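Local coordinates for hypothetical protein PAE2307 (Pyrobaculum aerophilum, PDB 1WVQ) that probably acts as an adenosine-specific kinase and carries a stably phosphorylated histidine, at residues Glu33-Ala38 against Phe48-Cys53; Ile11-Pro14 against Asn20-Ile23. All coordinates share one frame; numbering follows the deposited sequence.

Interaction 1: Glu33-Ala38 against Phe48-Cys53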
loop_
_atom_site.group_PDB
_atom_site.type_symbol
_atom_site.label_atom_id
_atom_site.label_comp_id
_atom_site.label_asym_id
_atom_site.label_seq_id
_atom_site.Cartn_x
_atom_site.Cartn_y
_atom_site.Cartn_z
ATOM N N GLU A 33 0.052 16.731 12.044
ATOM C CA GLU A 33 -0.950 15.905 12.708
ATOM C C GLU A 33 -0.969 14.486 12.150
ATOM O O GLU A 33 -1.096 13.518 12.905
ATOM C CB GLU A 33 -2.337 16.541 12.586
ATOM C CG GLU A 33 -2.436 17.870 13.330
ATOM C CD GLU A 33 -3.860 18.263 13.693
ATOM O OE1 GLU A 33 -4.744 17.380 13.740
ATOM O OE2 GLU A 33 -4.080 19.460 13.959
ATOM N N ASP A 34 -0.831 14.346 10.838
ATOM C CA ASP A 34 -0.846 13.014 10.252
ATOM C C ASP A 34 0.348 12.176 10.701
ATOM O O ASP A 34 0.216 10.971 10.918
ATOM C CB ASP A 34 -0.908 13.096 8.724
ATOM C CG ASP A 34 -2.261 13.592 8.217
ATOM O OD1 ASP A 34 -3.238 13.616 9.002
ATOM O OD2 ASP A 34 -2.355 13.942 7.021
ATOM N N LEU A 35 1.510 12.805 10.853
ATOM C CA LEU A 35 2.688 12.078 11.311
ATOM C C LEU A 35 2.519 11.703 12.786
ATOM O O LEU A 35 2.906 10.615 13.202
ATOM C CB LEU A 35 3.958 12.914 11.100
ATOM C CG LEU A 35 4.440 13.024 9.645
ATOM C CD1 LEU A 35 5.675 13.903 9.585
ATOM C CD2 LEU A 35 4.755 11.634 9.094
ATOM N N TYR A 36 1.932 12.598 13.573
ATOM C CA TYR A 36 1.698 12.304 14.982
ATOM C C TYR A 36 0.838 11.042 15.074
ATOM O O TYR A 36 1.125 10.130 15.847
ATOM C CB TYR A 36 0.977 13.483 15.659
ATOM C CG TYR A 36 0.373 13.143 17.010
ATOM C CD1 TYR A 36 -0.894 12.572 17.107
ATOM C CD2 TYR A 36 1.091 13.347 18.185
ATOM C CE1 TYR A 36 -1.430 12.207 18.340
ATOM C CE2 TYR A 36 0.565 12.988 19.422
ATOM C CZ TYR A 36 -0.689 12.417 19.492
ATOM O OH TYR A 36 -1.189 12.029 20.712
ATOM N N GLU A 37 -0.215 10.996 14.267
ATOM C CA GLU A 37 -1.127 9.860 14.269
ATOM C C GLU A 37 -0.474 8.571 13.801
ATOM O O GLU A 37 -0.699 7.509 14.378
ATOM C CB GLU A 37 -2.355 10.187 13.416
ATOM C CG GLU A 37 -3.258 11.225 14.072
ATOM C CD GLU A 37 -4.540 11.465 13.308
ATOM O OE1 GLU A 37 -5.108 10.492 12.780
ATOM O OE2 GLU A 37 -4.989 12.626 13.252
ATOM N N ALA A 38 0.345 8.665 12.761
ATOM C CA ALA A 38 1.030 7.494 12.234
ATOM C C ALA A 38 1.899 6.862 13.321
ATOM O O ALA A 38 1.980 5.639 13.437
ATOM C CB ALA A 38 1.889 7.894 11.038
ATOM N N PHE A 48 8.054 9.927 21.305
ATOM C CA PHE A 48 8.524 10.599 20.104
ATOM C C PHE A 48 8.404 12.111 20.136
ATOM O O PHE A 48 7.751 12.694 21.002
ATOM C CB PHE A 48 7.705 10.104 18.913
ATOM C CG PHE A 48 6.239 10.393 19.051
ATOM C CD1 PHE A 48 5.423 9.569 19.824
ATOM C CD2 PHE A 48 5.693 11.550 18.501
ATOM C CE1 PHE A 48 4.087 9.895 20.056
ATOM C CE2 PHE A 48 4.356 11.890 18.725
ATOM C CZ PHE A 48 3.552 11.059 19.507
ATOM N N GLY A 49 9.043 12.720 19.145
ATOM C CA GLY A 49 8.998 14.152 18.951
ATOM C C GLY A 49 8.961 14.303 17.443
ATOM O O GLY A 49 9.731 13.650 16.744
ATOM N N ILE A 50 8.046 15.118 16.933
ATOM C CA ILE A 50 7.962 15.331 15.491
ATOM C C ILE A 50 7.870 16.826 15.213
ATOM O O ILE A 50 7.122 17.547 15.871
ATOM C CB ILE A 50 6.745 14.560 14.854
ATOM C CG1 ILE A 50 6.671 14.828 13.341
ATOM C CG2 ILE A 50 5.457 14.911 15.570
ATOM C CD1 ILE A 50 5.866 16.058 12.934
ATOM N N ALA A 51 8.674 17.289 14.262
ATOM C CA ALA A 51 8.680 18.698 13.884
ATOM C C ALA A 51 8.617 18.797 12.364
ATOM O O ALA A 51 9.210 17.982 11.657
ATOM C CB ALA A 51 9.934 19.381 14.418
ATOM N N PHE A 52 7.894 19.797 11.871
ATOM C CA PHE A 52 7.714 20.004 10.435
ATOM C C PHE A 52 7.932 21.465 10.057
ATOM O O PHE A 52 7.397 22.363 10.704
ATOM C CB PHE A 52 6.300 19.567 10.040
ATOM C CG PHE A 52 5.895 19.964 8.644
ATOM C CD1 PHE A 52 6.506 19.395 7.535
ATOM C CD2 PHE A 52 4.866 20.878 8.446
ATOM C CE1 PHE A 52 6.095 19.729 6.244
ATOM C CE2 PHE A 52 4.445 21.222 7.160
ATOM C CZ PHE A 52 5.057 20.645 6.057
ATOM N N CYS A 53 8.712 21.696 9.006
ATOM C CA CYS A 53 8.992 23.052 8.547
ATOM C C CYS A 53 7.943 23.571 7.568
ATOM O O CYS A 53 8.000 23.277 6.377
ATOM C CB CYS A 53 10.368 23.116 7.879
ATOM S SG CYS A 53 11.750 22.880 9.010
#
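The F48 ring offers an edge to Y36: Y36 CD2 lies in the F48 plane, 3.6 Å from F48 CZ and equally close to CE2. The pair is oblique, the planes meeting at 64° with the centroids 5.5 Å apart, a van der Waals meeting of ring carbons. Y36 CE2 also stands 3.6 Å from F48 CZ, so one flank of the tyrosine, CD2 and CE2, does the touching. With CG anti to the backbone N (chi1 165°), the tyrosine side chain crosses that of F48 at about a right angle and meets it with this flank. Its OH is hydrogen-bonded to the backbone O of K164 of a third subunit, another copy of the protein. Replaced by alanine, this position would probably leave the F48 edge without its aromatic neighbour and K164 O of that subunit without its hydroxyl partner.

Helix 31-40 here lies on one face of the five-stranded antiparallel sheet, whose strand 47-53 alternates sides: F48, I50 and F52 meet the helix, while A51 and C53 touch helix 68-81 on the reverse face.

The second contact is aliphatic, L35 across I50. L35 CD1 is 4.0 Å from I50 CD1, and L35 CB is 4.0 Å from I50 CG1, so root and branch of the leucine both bear on the isoleucine's longer arm. That arm runs anti to its own backbone N (chi1 179°) and crosses L35 at about a right angle. I50 also packs on V32 and I89, and L35 on F87 and V109.

Interaction 2: Ile11-Pro14 against Asn20-Ile23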
loop_
_atom_site.group_PDB
_atom_site.type_symbol
_atom_site.label_atom_id
_atom_site.label_comp_id
_atom_site.label_asym_id
_atom_site.label_seq_id
_atom_site.Cartn_x
_atom_site.Cartn_y
_atom_site.Cartn_z
ATOM N N ILE A 11 25.021 19.618 8.096
ATOM C CA ILE A 11 24.376 19.701 9.399
ATOM C C ILE A 11 24.578 18.388 10.144
ATOM O O ILE A 11 24.195 17.332 9.654
ATOM C CB ILE A 11 22.858 19.956 9.255
ATOM C CG1 ILE A 11 22.603 21.279 8.523
ATOM C CG2 ILE A 11 22.200 19.953 10.624
ATOM C CD1 ILE A 11 23.120 22.510 9.242
ATOM N N ASP A 12 25.189 18.445 11.321
ATOM C CA ASP A 12 25.405 17.230 12.083
ATOM C C ASP A 12 24.131 16.908 12.843
ATOM O O ASP A 12 23.535 17.785 13.466
ATOM C CB ASP A 12 26.553 17.396 13.072
ATOM C CG ASP A 12 26.836 16.120 13.833
ATOM O OD1 ASP A 12 27.299 15.143 13.204
ATOM O OD2 ASP A 12 26.577 16.085 15.058
ATOM N N VAL A 13 23.715 15.651 12.794
ATOM C CA VAL A 13 22.496 15.235 13.472
ATOM C C VAL A 13 22.771 14.491 14.774
ATOM O O VAL A 13 23.347 13.405 14.764
ATOM C CB VAL A 13 21.649 14.320 12.558
ATOM C CG1 VAL A 13 20.355 13.931 13.269
ATOM C CG2 VAL A 13 21.354 15.026 11.239
ATOM N N PRO A 14 22.369 15.075 15.914
ATOM C CA PRO A 14 22.589 14.422 17.208
ATOM C C PRO A 14 21.625 13.250 17.381
ATOM O O PRO A 14 20.430 13.384 17.129
ATOM C CB PRO A 14 22.277 15.527 18.220
ATOM C CG PRO A 14 22.441 16.797 17.455
ATOM C CD PRO A 14 21.865 16.445 16.106
ATOM N N ASN A 20 16.246 6.833 17.476
ATOM C CA ASN A 20 16.425 6.721 16.040
ATOM C C ASN A 20 15.837 8.000 15.487
ATOM O O ASN A 20 14.926 8.577 16.081
ATOM C CB ASN A 20 15.660 5.534 15.453
ATOM C CG ASN A 20 16.418 4.228 15.569
ATOM O OD1 ASN A 20 16.391 3.565 16.607
ATOM N ND2 ASN A 20 17.103 3.855 14.498
ATOM N N VAL A 21 16.367 8.449 14.360
ATOM C CA VAL A 21 15.860 9.655 13.728
ATOM C C VAL A 21 15.370 9.301 12.330
ATOM O O VAL A 21 15.927 8.423 11.666
ATOM C CB VAL A 21 16.960 10.757 13.647
ATOM C CG1 VAL A 21 18.037 10.368 12.631
ATOM C CG2 VAL A 21 16.331 12.100 13.287
ATOM N N ILE A 22 14.291 9.957 11.919
ATOM C CA ILE A 22 13.709 9.773 10.598
ATOM C C ILE A 22 13.561 11.194 10.068
ATOM O O ILE A 22 12.943 12.042 10.716
ATOM C CB ILE A 22 12.321 9.088 10.666
ATOM C CG1 ILE A 22 12.464 7.674 11.235
ATOM C CG2 ILE A 22 11.703 9.007 9.272
ATOM C CD1 ILE A 22 11.134 7.002 11.568
ATOM N N ILE A 23 14.168 11.459 8.917
ATOM C CA ILE A 23 14.115 12.782 8.305
ATOM C C ILE A 23 13.530 12.635 6.909
ATOM O O ILE A 23 13.902 11.729 6.161
ATOM C CB ILE A 23 15.529 13.407 8.199
ATOM C CG1 ILE A 23 16.203 13.395 9.572
ATOM C CG2 ILE A 23 15.439 14.838 7.661
ATOM C CD1 ILE A 23 17.649 13.844 9.542
#
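V13 carries one side of this contact, and its two methyls divide V21 and I23 between them. CB stands back, 5.0 Å from I23 CD1, and only the branches beyond it touch. CG1, anti to the backbone N (chi1 -178°), runs out to V21, ending 4.3 Å from V21 CG1 and 4.4 Å from V21 CG2; it thus faces the forked end of the other valine rather than a single methyl. CG2 takes the other direction and comes 4.2 Å from I23 CD1. The isoleucine has an extended arm (chi2 174°), which brings its terminal methyl up to V13 from a backbone lying well behind it.

All of this is loose apolar contact, with no hydrogen bond across. The CA atoms of V13 and V21 are 8.7 Å apart, much too far for the two strands to pair, and each backbone is bonded to other partners: V13 to L120, I11 to V122, V21 to T116, I22 to I89. The strands belong to different sheets, strand 7-13 to the three-stranded one and strand 20-25 to the five-stranded one, and the valine and its partners form part of the apolar layer where the sheets face each other.

L120 touches V13, V21 and I23 alike. Y90, from strand 87-92, packs on both valines and gives a hydrogen bond between its OH and P14 O just past V13. L77 of helix 68-81 lies against V13 and I23, while I22, facing the other way, packs on V99, L100 and I103 of helix 96-104.

Interactions 1 and 2 lie on opposite faces of the five-stranded sheet, with centres 15 Å apart and nearest atoms about 7 Å apart, so they do not touch. Strand 87-92 runs between strands 47-53 and 20-25 and serves both: F87, I89 and I91 face the helix side of interaction 1, V88 and Y90 the two-sheet layer of interaction 2. This strand begins two residues after H85, the histidine found phosphorylated; neither contact includes it. Along the chain interaction 2 closes first, and strand 20-25 then leads into helix 31-40. Subunit contacts reach interaction 1, whereas no other chain touches the segments of interaction 2.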